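Local coordinates for protein Exo-arabinanase (Penicillium chrysogenum, PDB 3A72) that probably hydrolyses arabinan from the chain end, as an exo-acting 1,5-alpha-L-arabinanase, and binds arabinobiose in the pocket of a six-bladed beta-propeller, at residues Y81-V92 and W150-L161; C308-L318 and V330-L338. All blocks are in the same frame, centred on the assembly; numbering follows the deposited sequence.

Interaction 1 (Y81-V92 and W150-L161); sequences YQPFLYSLPERV and WEPFLLANKGKL. With AHR (alpha-L-arabinofuranose), chain B; AHR (alpha-L-arabinofuranose), chain C.
Phe84 and Phe153 meet between two strands that run almost parallel, 5° apart. Phe84 CE1 comes to 3.4 Å from Phe153 CD1, with the ring planes inclined at 52°. CA of Phe153 sits over the centre of the Phe84 ring in a CH-pi contact. Phe84 CG lies anti to the backbone N (chi1 -169°), which swings the ring across to strand 150-157. Tyr86 has nearly the same first torsion. Its ring carries Leu154 O over one face, and Ala156 N donates a nearly straight bond to Tyr86 OH, 2.9 Å long. Leu161 CD1 packs on Tyr86 CE2. At the end far from the sugars, Glu90 OE1 accepts from Gly159 N (2.9 Å), approached from above the carboxylate plane. At the sugar end, Gln82 OE1 accepts from Glu151 N at 2.9 Å, from above the carbonyl plane, while Gln82 NE2 donates almost straight to O5 of the chain C arabinofuranose at 2.9 Å. Tyr81 lays a ring face on C5 of that sugar, and Trp150 on C5 of the chain B arabinofuranose. These are the innermost strands of adjacent blades, side by side around the axis of a six-bladed beta-propeller, both starting at the arabinobiose pocket.

Interaction 2 (C308-L318 and V330-L338); sequences CPEEHGYTRAL and VVNSAGVLL
Val331 CG1 is the apolar centre, and four side chains of 308-318 close on it. Leu318 CD2 lies 3.8 Å from Val331 CG1, alongside it and pointing the same way. Cys308 SG is 3.9 Å from Val331 CG1, and Glu310 CB touches it too. CG1 also rests over one face of the Arg316 guanidinium, off its centre. That side chain is bent at chi3 (67°), which turns the flat group over the valine. A second apolar patch lies toward the sugar pocket. There Leu337 CD2 sits over the centre of the Tyr314 ring, 3.9 Å from its centroid, in a CH-pi contact.

Backbone bonds join the two patches. Ala317 and Asn332 form an antiparallel hydrogen-bonded pair, with Ala317 N to Asn332 O and Asn332 N to Ala317 O both 2.9 Å. Farther along, Tyr314 N donates to Gly335 O. Ser333 OG accepts from Gly335 N at 3.1 Å, an ST turn that shapes the bend after the strand. Water 5 donates to Tyr314 O and Gly335 O, at 2.8 Å each. Arg316 NH1 donates to Glu311 O from above the carbonyl plane, and also to Gly290 O. The Glu310 carboxylate is held by Ser345 and Ser347. Neutral hydrogen-bond partners, backbone carbonyls for Arg316 and serine hydroxyls for Glu310, probably stabilise these buried groups beside the apolar centre, in place of solvent.

Overall arrangement
In interaction 1, strands 82-87 and 149-157 each form the edge of their own four-stranded sheet. Interaction 2 lies later in the chain, in the blade that unites strand 6-10 with strands 317-320, 328-333 and 344-350. Their centres are about 21 Å apart, on opposite sides of the chain's centre. They nevertheless meet at the glycan: Glu151 OE2 is 4.1 Å from Tyr314 OH, a packing contact. Tyr81, Gln82, Trp150 and Glu151 of interaction 1 and Tyr314 and Leu337 of interaction 2 all belong to the glycan pocket. The Tyr314 side chain is about 3 Å from a bound arabinofuranose at nearest atoms. Glu41, Gln176 and Glu223 add hydrogen bonds to the bound sugars.

Interaction 1 (Y81-V92 and W150-L161)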
loop_
_atom_site.group_PDB
_atom_site.type_symbol
_atom_site.label_atom_id
_atom_site.label_comp_id
_atom_site.label_asym_id
_atom_site.label_seq_id
_atom_site.Cartn_x
_atom_site.Cartn_y
_atom_site.Cartn_z
ATOM N N TYR A 81 6.656 8.060 7.129
ATOM C CA TYR A 81 5.746 7.951 6.001
ATOM C C TYR A 81 5.699 6.496 5.452
ATOM O O TYR A 81 6.711 5.795 5.404
ATOM C CB TYR A 81 6.133 8.829 4.840
ATOM C CG TYR A 81 5.866 10.319 4.963
ATOM C CD1 TYR A 81 5.118 10.884 6.007
ATOM C CD2 TYR A 81 6.376 11.184 3.980
ATOM C CE1 TYR A 81 4.902 12.268 6.062
ATOM C CE2 TYR A 81 6.171 12.526 4.033
ATOM C CZ TYR A 81 5.428 13.070 5.090
ATOM O OH TYR A 81 5.178 14.442 5.158
ATOM N N GLN A 82 4.506 6.136 5.003
ATOM C CA GLN A 82 4.323 5.069 4.022
ATOM C C GLN A 82 4.834 3.696 4.480
ATOM O O GLN A 82 5.609 3.044 3.821
ATOM C CB GLN A 82 4.971 5.485 2.696
ATOM C CG GLN A 82 4.315 6.746 2.145
ATOM C CD GLN A 82 5.249 7.775 1.555
ATOM O OE1 GLN A 82 6.376 7.452 1.128
ATOM N NE2 GLN A 82 4.783 9.005 1.479
ATOM N N PRO A 83 4.293 3.217 5.621
ATOM C CA PRO A 83 4.623 1.857 6.053
ATOM C C PRO A 83 4.022 0.842 5.102
ATOM O O PRO A 83 3.130 1.112 4.280
ATOM C CB PRO A 83 3.946 1.759 7.428
ATOM C CG PRO A 83 2.740 2.657 7.298
ATOM C CD PRO A 83 3.266 3.821 6.462
ATOM N N PHE A 84 4.472 -0.398 5.236
ATOM C CA PHE A 84 3.926 -1.550 4.509
ATOM C C PHE A 84 4.285 -2.791 5.281
ATOM O O PHE A 84 5.470 -3.045 5.535
ATOM C CB PHE A 84 4.489 -1.659 3.062
ATOM C CG PHE A 84 3.713 -2.675 2.279
ATOM C CD1 PHE A 84 2.501 -2.345 1.749
ATOM C CD2 PHE A 84 4.135 -3.981 2.134
ATOM C CE1 PHE A 84 1.699 -3.230 1.098
ATOM C CE2 PHE A 84 3.356 -4.903 1.471
ATOM C CZ PHE A 84 2.143 -4.546 0.943
ATOM N N LEU A 85 3.296 -3.604 5.663
ATOM C CA LEU A 85 3.470 -4.876 6.343
ATOM C C LEU A 85 3.429 -6.029 5.359
ATOM O O LEU A 85 2.563 -6.045 4.474
ATOM C CB LEU A 85 2.419 -5.077 7.416
ATOM C CG LEU A 85 2.585 -4.230 8.661
ATOM C CD1 LEU A 85 1.283 -4.250 9.457
ATOM C CD2 LEU A 85 3.726 -4.773 9.520
ATOM N N TYR A 86 4.308 -7.029 5.548
ATOM C CA TYR A 86 4.293 -8.178 4.638
ATOM C C TYR A 86 4.798 -9.445 5.345
ATOM O O TYR A 86 5.958 -9.496 5.772
ATOM C CB TYR A 86 5.193 -7.929 3.440
ATOM C CG TYR A 86 5.062 -8.940 2.344
ATOM C CD1 TYR A 86 3.826 -9.273 1.789
ATOM C CD2 TYR A 86 6.170 -9.601 1.822
ATOM C CE1 TYR A 86 3.695 -10.203 0.787
ATOM C CE2 TYR A 86 6.060 -10.535 0.781
ATOM C CZ TYR A 86 4.835 -10.816 0.283
ATOM O OH TYR A 86 4.750 -11.742 -0.768
ATOM N N SER A 87 3.933 -10.419 5.475
ATOM C CA SER A 87 4.294 -11.751 6.007
ATOM C C SER A 87 4.869 -12.551 4.859
ATOM O O SER A 87 4.181 -12.800 3.858
ATOM C CB SER A 87 3.064 -12.404 6.613
ATOM O OG SER A 87 3.359 -13.690 7.106
ATOM N N LEU A 88 6.151 -12.953 4.932
ATOM C CA LEU A 88 6.748 -13.687 3.827
ATOM C C LEU A 88 5.992 -14.978 3.577
ATOM O O LEU A 88 5.872 -15.802 4.476
ATOM C CB LEU A 88 8.214 -14.069 4.124
ATOM C CG LEU A 88 9.255 -12.940 3.990
ATOM C CD1 LEU A 88 10.604 -13.548 4.220
ATOM C CD2 LEU A 88 9.192 -12.294 2.611
ATOM N N PRO A 89 5.538 -15.202 2.320
ATOM C CA PRO A 89 4.884 -16.457 2.018
ATOM C C PRO A 89 5.774 -17.605 1.706
ATOM O O PRO A 89 5.310 -18.747 1.535
ATOM C CB PRO A 89 4.014 -16.099 0.775
ATOM C CG PRO A 89 4.556 -14.883 0.217
ATOM C CD PRO A 89 5.397 -14.214 1.252
ATOM N N GLU A 90 7.074 -17.346 1.651
ATOM C CA GLU A 90 8.122 -18.332 1.407
ATOM C C GLU A 90 9.412 -17.803 1.990
ATOM O O GLU A 90 9.554 -16.587 2.174
ATOM C CB GLU A 90 8.256 -18.638 -0.080
ATOM C CG GLU A 90 8.730 -17.483 -0.902
ATOM C CD GLU A 90 8.838 -17.775 -2.340
ATOM O OE1 GLU A 90 9.767 -18.532 -2.720
ATOM O OE2 GLU A 90 8.023 -17.247 -3.113
ATOM N N ARG A 91 10.362 -18.683 2.234
ATOM C CA ARG A 91 11.691 -18.281 2.698
ATOM C C ARG A 91 12.309 -17.367 1.656
ATOM O O ARG A 91 12.251 -17.634 0.460
ATOM C CB ARG A 91 12.513 -19.552 2.902
ATOM C CG ARG A 91 14.006 -19.296 3.171
ATOM C CD ARG A 91 14.735 -20.548 3.626
ATOM N NE ARG A 91 14.564 -20.906 5.017
ATOM C CZ ARG A 91 15.267 -20.395 6.040
ATOM N NH1 ARG A 91 16.150 -19.434 5.808
ATOM N NH2 ARG A 91 15.094 -20.822 7.281
ATOM N N VAL A 92 13.020 -16.344 2.112
ATOM C CA VAL A 92 13.888 -15.519 1.291
ATOM C C VAL A 92 15.237 -15.465 1.970
ATOM O O VAL A 92 15.356 -14.914 3.060
ATOM C CB VAL A 92 13.319 -14.100 1.015
ATOM C CG1 VAL A 92 14.327 -13.325 0.192
ATOM C CG2 VAL A 92 11.994 -14.194 0.297
ATOM N N TRP A 150 9.321 7.054 -2.308
ATOM C CA TRP A 150 8.064 6.956 -1.579
ATOM C C TRP A 150 7.413 5.585 -1.707
ATOM O O TRP A 150 7.545 4.903 -2.739
ATOM C CB TRP A 150 7.101 7.911 -2.153
ATOM C CG TRP A 150 7.360 9.310 -2.575
ATOM C CD1 TRP A 150 7.572 9.763 -3.840
ATOM C CD2 TRP A 150 7.323 10.481 -1.731
ATOM N NE1 TRP A 150 7.698 11.097 -3.793
ATOM C CE2 TRP A 150 7.518 11.597 -2.549
ATOM C CE3 TRP A 150 7.159 10.669 -0.365
ATOM C CZ2 TRP A 150 7.502 12.884 -2.070
ATOM C CZ3 TRP A 150 7.119 11.972 0.126
ATOM C CH2 TRP A 150 7.290 13.052 -0.741
ATOM N N GLU A 151 6.570 5.233 -0.746
ATOM C CA GLU A 151 5.436 4.308 -0.985
ATOM C C GLU A 151 5.859 2.873 -1.352
ATOM O O GLU A 151 5.430 2.335 -2.382
ATOM C CB GLU A 151 4.490 4.885 -2.012
ATOM C CG GLU A 151 3.844 6.203 -1.572
ATOM C CD GLU A 151 3.626 7.200 -2.661
ATOM O OE1 GLU A 151 3.969 7.017 -3.831
ATOM O OE2 GLU A 151 3.043 8.332 -2.339
ATOM N N PRO A 152 6.608 2.194 -0.508
ATOM C CA PRO A 152 6.983 0.814 -0.801
ATOM C C PRO A 152 5.782 -0.150 -0.819
ATOM O O PRO A 152 4.828 -0.022 -0.014
ATOM C CB PRO A 152 7.914 0.412 0.341
ATOM C CG PRO A 152 7.492 1.310 1.483
ATOM C CD PRO A 152 7.170 2.637 0.813
ATOM N N PHE A 153 5.884 -1.128 -1.696
ATOM C CA PHE A 153 4.965 -2.262 -1.772
ATOM C C PHE A 153 5.820 -3.519 -1.942
ATOM O O PHE A 153 6.666 -3.539 -2.846
ATOM C CB PHE A 153 3.967 -2.102 -2.942
ATOM C CG PHE A 153 2.906 -3.193 -2.934
ATOM C CD1 PHE A 153 1.720 -2.984 -2.263
ATOM C CD2 PHE A 153 3.140 -4.410 -3.535
ATOM C CE1 PHE A 153 0.788 -3.999 -2.153
ATOM C CE2 PHE A 153 2.206 -5.439 -3.422
ATOM C CZ PHE A 153 1.060 -5.229 -2.736
ATOM N N LEU A 154 5.639 -4.507 -1.095
ATOM C CA LEU A 154 6.472 -5.712 -1.074
ATOM C C LEU A 154 5.726 -6.926 -1.639
ATOM O O LEU A 154 4.559 -7.125 -1.324
ATOM C CB LEU A 154 6.923 -6.048 0.352
ATOM C CG LEU A 154 7.757 -4.981 1.072
ATOM C CD1 LEU A 154 8.078 -5.402 2.487
ATOM C CD2 LEU A 154 9.064 -4.664 0.331
ATOM N N LEU A 155 6.442 -7.736 -2.414
ATOM C CA LEU A 155 5.877 -8.949 -2.999
ATOM C C LEU A 155 6.999 -9.961 -3.175
ATOM O O LEU A 155 8.043 -9.602 -3.774
ATOM C CB LEU A 155 5.227 -8.629 -4.317
ATOM C CG LEU A 155 4.601 -9.810 -5.111
ATOM C CD1 LEU A 155 3.270 -9.416 -5.749
ATOM C CD2 LEU A 155 5.541 -10.319 -6.127
ATOM N N ALA A 156 6.860 -11.173 -2.714
ATOM C CA ALA A 156 7.829 -12.243 -2.930
ATOM C C ALA A 156 7.421 -13.105 -4.118
ATOM O O ALA A 156 6.242 -13.360 -4.358
ATOM C CB ALA A 156 7.970 -13.104 -1.684
ATOM N N ASN A 157 8.436 -13.623 -4.812
ATOM C CA ASN A 157 8.242 -14.541 -5.913
ATOM C C ASN A 157 9.539 -15.314 -6.119
ATOM O O ASN A 157 10.599 -14.694 -6.176
ATOM C CB ASN A 157 7.903 -13.795 -7.176
ATOM C CG ASN A 157 7.643 -14.720 -8.338
ATOM O OD1 ASN A 157 6.806 -15.643 -8.249
ATOM N ND2 ASN A 157 8.370 -14.472 -9.416
ATOM N N LYS A 158 9.447 -16.631 -6.224
ATOM C CA LYS A 158 10.596 -17.453 -6.594
ATOM C C LYS A 158 11.818 -17.168 -5.730
ATOM O O LYS A 158 12.956 -17.060 -6.214
ATOM C CB LYS A 158 10.949 -17.313 -8.082
ATOM C CG LYS A 158 9.839 -17.800 -8.992
ATOM C CD LYS A 158 9.998 -17.793 -10.500
ATOM C CE LYS A 158 11.061 -17.039 -11.259
ATOM N NZ LYS A 158 11.024 -17.125 -12.764
ATOM N N GLY A 159 11.623 -17.099 -4.415
ATOM C CA GLY A 159 12.692 -16.966 -3.492
ATOM C C GLY A 159 13.290 -15.580 -3.405
ATOM O O GLY A 159 14.339 -15.402 -2.753
ATOM N N LYS A 160 12.657 -14.602 -4.020
ATOM C CA LYS A 160 13.107 -13.223 -4.025
ATOM C C LYS A 160 12.024 -12.323 -3.438
ATOM O O LYS A 160 10.836 -12.652 -3.510
ATOM C CB LYS A 160 13.378 -12.761 -5.463
ATOM C CG LYS A 160 14.459 -13.578 -6.162
ATOM C CD LYS A 160 14.573 -13.214 -7.665
ATOM C CE LYS A 160 13.446 -13.826 -8.510
ATOM N NZ LYS A 160 13.644 -13.358 -9.951
ATOM N N LEU A 161 12.463 -11.202 -2.915
ATOM C CA LEU A 161 11.550 -10.160 -2.506
ATOM C C LEU A 161 11.725 -8.938 -3.429
ATOM O O LEU A 161 12.871 -8.500 -3.635
ATOM C CB LEU A 161 11.757 -9.735 -1.061
ATOM C CG LEU A 161 10.765 -8.739 -0.490
ATOM C CD1 LEU A 161 9.404 -9.376 -0.343
ATOM C CD2 LEU A 161 11.221 -8.181 0.837
HETATM O O5 AHR B . 2.962 12.732 -0.933
HETATM C C5 AHR B . 3.752 11.835 -1.779
HETATM C C4 AHR B . 3.092 11.759 -3.126
HETATM O O4 AHR B . 1.853 11.053 -2.977
HETATM C C3 AHR B . 3.906 10.962 -4.139
HETATM O O3 AHR B . 4.813 11.839 -4.830
HETATM C C2 AHR B . 2.803 10.399 -5.069
HETATM O O2 AHR B . 3.125 9.121 -5.614
HETATM C C1 AHR B . 1.547 10.373 -4.200
HETATM O O1 AHR B . 0.489 11.164 -4.814
HETATM O O5 AHR C . 2.264 9.601 2.831
HETATM C C5 AHR C . 2.415 10.980 3.281
HETATM C C4 AHR C . 2.183 11.898 2.100
HETATM O O4 AHR C . 3.256 11.665 1.125
HETATM C C3 AHR C . 2.400 13.360 2.468
HETATM O O3 AHR C . 1.209 13.954 3.021
HETATM C C2 AHR C . 2.683 13.963 1.076
HETATM O O2 AHR C . 3.460 15.180 1.147
HETATM C C1 AHR C . 3.482 12.855 0.374
HETATM O O HOH W 1 3.866 2.150 1.395
HETATM O O HOH W 2 7.176 -18.343 -5.733
HETATM O O HOH W 3 5.878 -15.944 -2.770
#

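Interaction 2 (C308-L318 and V330-L338)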
loop_
_atom_site.group_PDB
_atom_site.type_symbol
_atom_site.label_atom_id
_atom_site.label_comp_id
_atom_site.label_asym_id
_atom_site.label_seq_id
_atom_site.Cartn_x
_atom_site.Cartn_y
_atom_site.Cartn_z
ATOM N N CYS A 308 -19.977 0.587 -0.357
ATOM C CA CYS A 308 -19.041 0.178 0.690
ATOM C C CYS A 308 -19.376 0.958 1.956
ATOM O O CYS A 308 -19.558 2.151 1.908
ATOM C CB CYS A 308 -17.631 0.453 0.208
ATOM S SG CYS A 308 -16.336 0.098 1.439
ATOM N N PRO A 309 -19.431 0.272 3.122
ATOM C CA PRO A 309 -19.791 0.973 4.359
ATOM C C PRO A 309 -18.652 1.709 5.017
ATOM O O PRO A 309 -18.896 2.455 5.986
ATOM C CB PRO A 309 -20.225 -0.153 5.282
ATOM C CG PRO A 309 -19.446 -1.334 4.819
ATOM C CD PRO A 309 -19.340 -1.201 3.313
ATOM N N GLU A 310 -17.403 1.554 4.571
ATOM C CA GLU A 310 -16.254 2.265 5.099
ATOM C C GLU A 310 -16.090 3.602 4.391
ATOM O O GLU A 310 -16.247 3.678 3.180
ATOM C CB GLU A 310 -15.013 1.436 4.909
ATOM C CG GLU A 310 -13.746 2.041 5.454
ATOM C CD GLU A 310 -13.685 2.125 6.951
ATOM O OE1 GLU A 310 -14.415 1.501 7.709
ATOM O OE2 GLU A 310 -12.753 2.922 7.353
ATOM N N GLU A 311 -15.776 4.628 5.155
ATOM C CA GLU A 311 -15.543 5.945 4.565
ATOM C C GLU A 311 -14.420 5.916 3.559
ATOM O O GLU A 311 -13.525 5.068 3.594
ATOM C CB GLU A 311 -15.207 6.924 5.685
ATOM C CG GLU A 311 -13.898 6.656 6.399
ATOM C CD GLU A 311 -13.620 7.620 7.569
ATOM O OE1 GLU A 311 -14.592 8.162 8.175
ATOM O OE2 GLU A 311 -12.433 7.811 7.899
ATOM N N HIS A 312 -14.461 6.887 2.643
ATOM C CA HIS A 312 -13.337 7.100 1.762
ATOM C C HIS A 312 -12.125 7.590 2.557
ATOM O O HIS A 312 -12.256 8.233 3.585
ATOM C CB HIS A 312 -13.659 8.089 0.644
ATOM C CG HIS A 312 -13.489 9.494 0.979
ATOM N ND1 HIS A 312 -14.328 10.225 1.702
ATOM C CD2 HIS A 312 -12.423 10.305 0.682
ATOM C CE1 HIS A 312 -13.863 11.472 1.842
ATOM N NE2 HIS A 312 -12.707 11.536 1.211
ATOM N N GLY A 313 -10.928 7.289 2.047
ATOM C CA GLY A 313 -9.737 7.832 2.647
ATOM C C GLY A 313 -8.547 7.619 1.738
ATOM O O GLY A 313 -8.550 6.823 0.816
ATOM N N TYR A 314 -7.462 8.350 2.093
ATOM C CA TYR A 314 -6.241 8.318 1.319
ATOM C C TYR A 314 -5.576 6.936 1.406
ATOM O O TYR A 314 -5.388 6.383 2.501
ATOM C CB TYR A 314 -5.283 9.343 1.871
ATOM C CG TYR A 314 -3.963 9.503 1.119
ATOM C CD1 TYR A 314 -3.932 9.877 -0.209
ATOM C CD2 TYR A 314 -2.785 9.284 1.769
ATOM C CE1 TYR A 314 -2.767 10.011 -0.901
ATOM C CE2 TYR A 314 -1.574 9.481 1.122
ATOM C CZ TYR A 314 -1.568 9.856 -0.211
ATOM O OH TYR A 314 -0.371 10.098 -0.850
ATOM N N THR A 315 -5.232 6.384 0.218
ATOM C CA THR A 315 -4.681 5.039 0.082
ATOM C C THR A 315 -5.357 4.000 0.992
ATOM O O THR A 315 -4.741 3.143 1.606
ATOM C CB THR A 315 -3.132 5.067 0.188
ATOM O OG1 THR A 315 -2.628 3.808 -0.349
ATOM C CG2 THR A 315 -2.545 5.279 1.538
ATOM N N ARG A 316 -6.694 4.089 1.023
ATOM C CA ARG A 316 -7.509 3.141 1.764
ATOM C C ARG A 316 -7.111 1.731 1.390
ATOM O O ARG A 316 -6.986 1.404 0.210
ATOM C CB ARG A 316 -8.990 3.437 1.494
ATOM C CG ARG A 316 -9.949 2.650 2.354
ATOM C CD ARG A 316 -11.389 3.077 2.151
ATOM N NE ARG A 316 -11.823 2.713 0.805
ATOM C CZ ARG A 316 -13.069 2.822 0.377
ATOM N NH1 ARG A 316 -14.046 3.209 1.190
ATOM N NH2 ARG A 316 -13.386 2.511 -0.888
ATOM N N ALA A 317 -6.898 0.894 2.409
ATOM C CA ALA A 317 -6.278 -0.418 2.238
ATOM C C ALA A 317 -7.320 -1.503 2.249
ATOM O O ALA A 317 -8.270 -1.509 3.036
ATOM C CB ALA A 317 -5.252 -0.663 3.329
ATOM N N LEU A 318 -7.169 -2.482 1.351
ATOM C CA LEU A 318 -8.060 -3.623 1.220
ATOM C C LEU A 318 -7.294 -4.900 1.562
ATOM O O LEU A 318 -6.099 -5.034 1.260
ATOM C CB LEU A 318 -8.565 -3.763 -0.214
ATOM C CG LEU A 318 -9.287 -2.563 -0.813
ATOM C CD1 LEU A 318 -9.697 -2.853 -2.243
ATOM C CD2 LEU A 318 -10.485 -2.185 0.041
ATOM N N VAL A 330 -11.607 -6.899 4.251
ATOM C CA VAL A 330 -11.253 -5.760 5.101
ATOM C C VAL A 330 -11.104 -4.532 4.242
ATOM O O VAL A 330 -10.432 -4.557 3.197
ATOM C CB VAL A 330 -9.947 -6.075 5.815
ATOM C CG1 VAL A 330 -9.211 -4.847 6.312
ATOM C CG2 VAL A 330 -10.180 -7.042 6.981
ATOM N N VAL A 331 -11.714 -3.429 4.709
ATOM C CA VAL A 331 -11.599 -2.115 4.110
ATOM C C VAL A 331 -11.176 -1.164 5.241
ATOM O O VAL A 331 -11.938 -0.957 6.184
ATOM C CB VAL A 331 -12.905 -1.641 3.429
ATOM C CG1 VAL A 331 -12.630 -0.369 2.668
ATOM C CG2 VAL A 331 -13.499 -2.722 2.574
ATOM N N ASN A 332 -9.957 -0.639 5.173
ATOM C CA ASN A 332 -9.292 0.008 6.323
ATOM C C ASN A 332 -8.851 1.390 5.938
ATOM O O ASN A 332 -8.000 1.534 5.025
ATOM C CB ASN A 332 -8.119 -0.881 6.697
ATOM C CG ASN A 332 -7.119 -0.401 7.693
ATOM O OD1 ASN A 332 -7.357 0.504 8.589
ATOM N ND2 ASN A 332 -5.969 -0.890 7.638
ATOM N N SER A 333 -9.387 2.413 6.576
ATOM C CA SER A 333 -8.989 3.794 6.354
ATOM C C SER A 333 -8.204 4.338 7.549
ATOM O O SER A 333 -8.443 3.955 8.705
ATOM C CB SER A 333 -10.245 4.690 6.139
ATOM O OG SER A 333 -9.827 6.024 5.856
ATOM N N ALA A 334 -7.324 5.312 7.275
ATOM C CA ALA A 334 -6.666 6.097 8.311
ATOM C C ALA A 334 -6.913 7.571 8.136
ATOM O O ALA A 334 -6.229 8.399 8.772
ATOM C CB ALA A 334 -5.168 5.791 8.416
ATOM N N GLY A 335 -7.884 7.961 7.305
ATOM C CA GLY A 335 -8.235 9.352 7.139
ATOM C C GLY A 335 -7.856 9.924 5.825
ATOM O O GLY A 335 -7.487 9.213 4.884
ATOM N N VAL A 336 -7.986 11.252 5.707
ATOM C CA VAL A 336 -7.743 11.991 4.460
ATOM C C VAL A 336 -6.521 12.870 4.639
ATOM O O VAL A 336 -6.107 13.228 5.756
ATOM C CB VAL A 336 -8.971 12.826 4.054
ATOM C CG1 VAL A 336 -10.161 11.907 3.809
ATOM C CG2 VAL A 336 -9.311 13.889 5.095
ATOM N N LEU A 337 -5.896 13.271 3.524
ATOM C CA LEU A 337 -4.782 14.209 3.554
ATOM C C LEU A 337 -5.188 15.469 4.310
ATOM O O LEU A 337 -6.265 16.039 4.076
ATOM C CB LEU A 337 -4.408 14.597 2.104
ATOM C CG LEU A 337 -3.639 13.471 1.338
ATOM C CD1 LEU A 337 -3.616 13.786 -0.157
ATOM C CD2 LEU A 337 -2.216 13.266 1.853
ATOM N N LEU A 338 -4.342 15.912 5.232
ATOM C CA LEU A 338 -4.536 17.092 6.015
ATOM C C LEU A 338 -5.846 17.066 6.788
ATOM O O LEU A 338 -6.382 18.119 7.185
ATOM C CB LEU A 338 -4.453 18.356 5.139
ATOM C CG LEU A 338 -3.102 18.477 4.432
ATOM C CD1 LEU A 338 -3.050 19.713 3.571
ATOM C CD2 LEU A 338 -1.927 18.522 5.420
HETATM O O HOH W 4 -10.871 8.213 5.973
HETATM O O HOH W 5 -5.094 7.690 4.935
HETATM O O HOH W 6 -7.423 5.602 4.315
#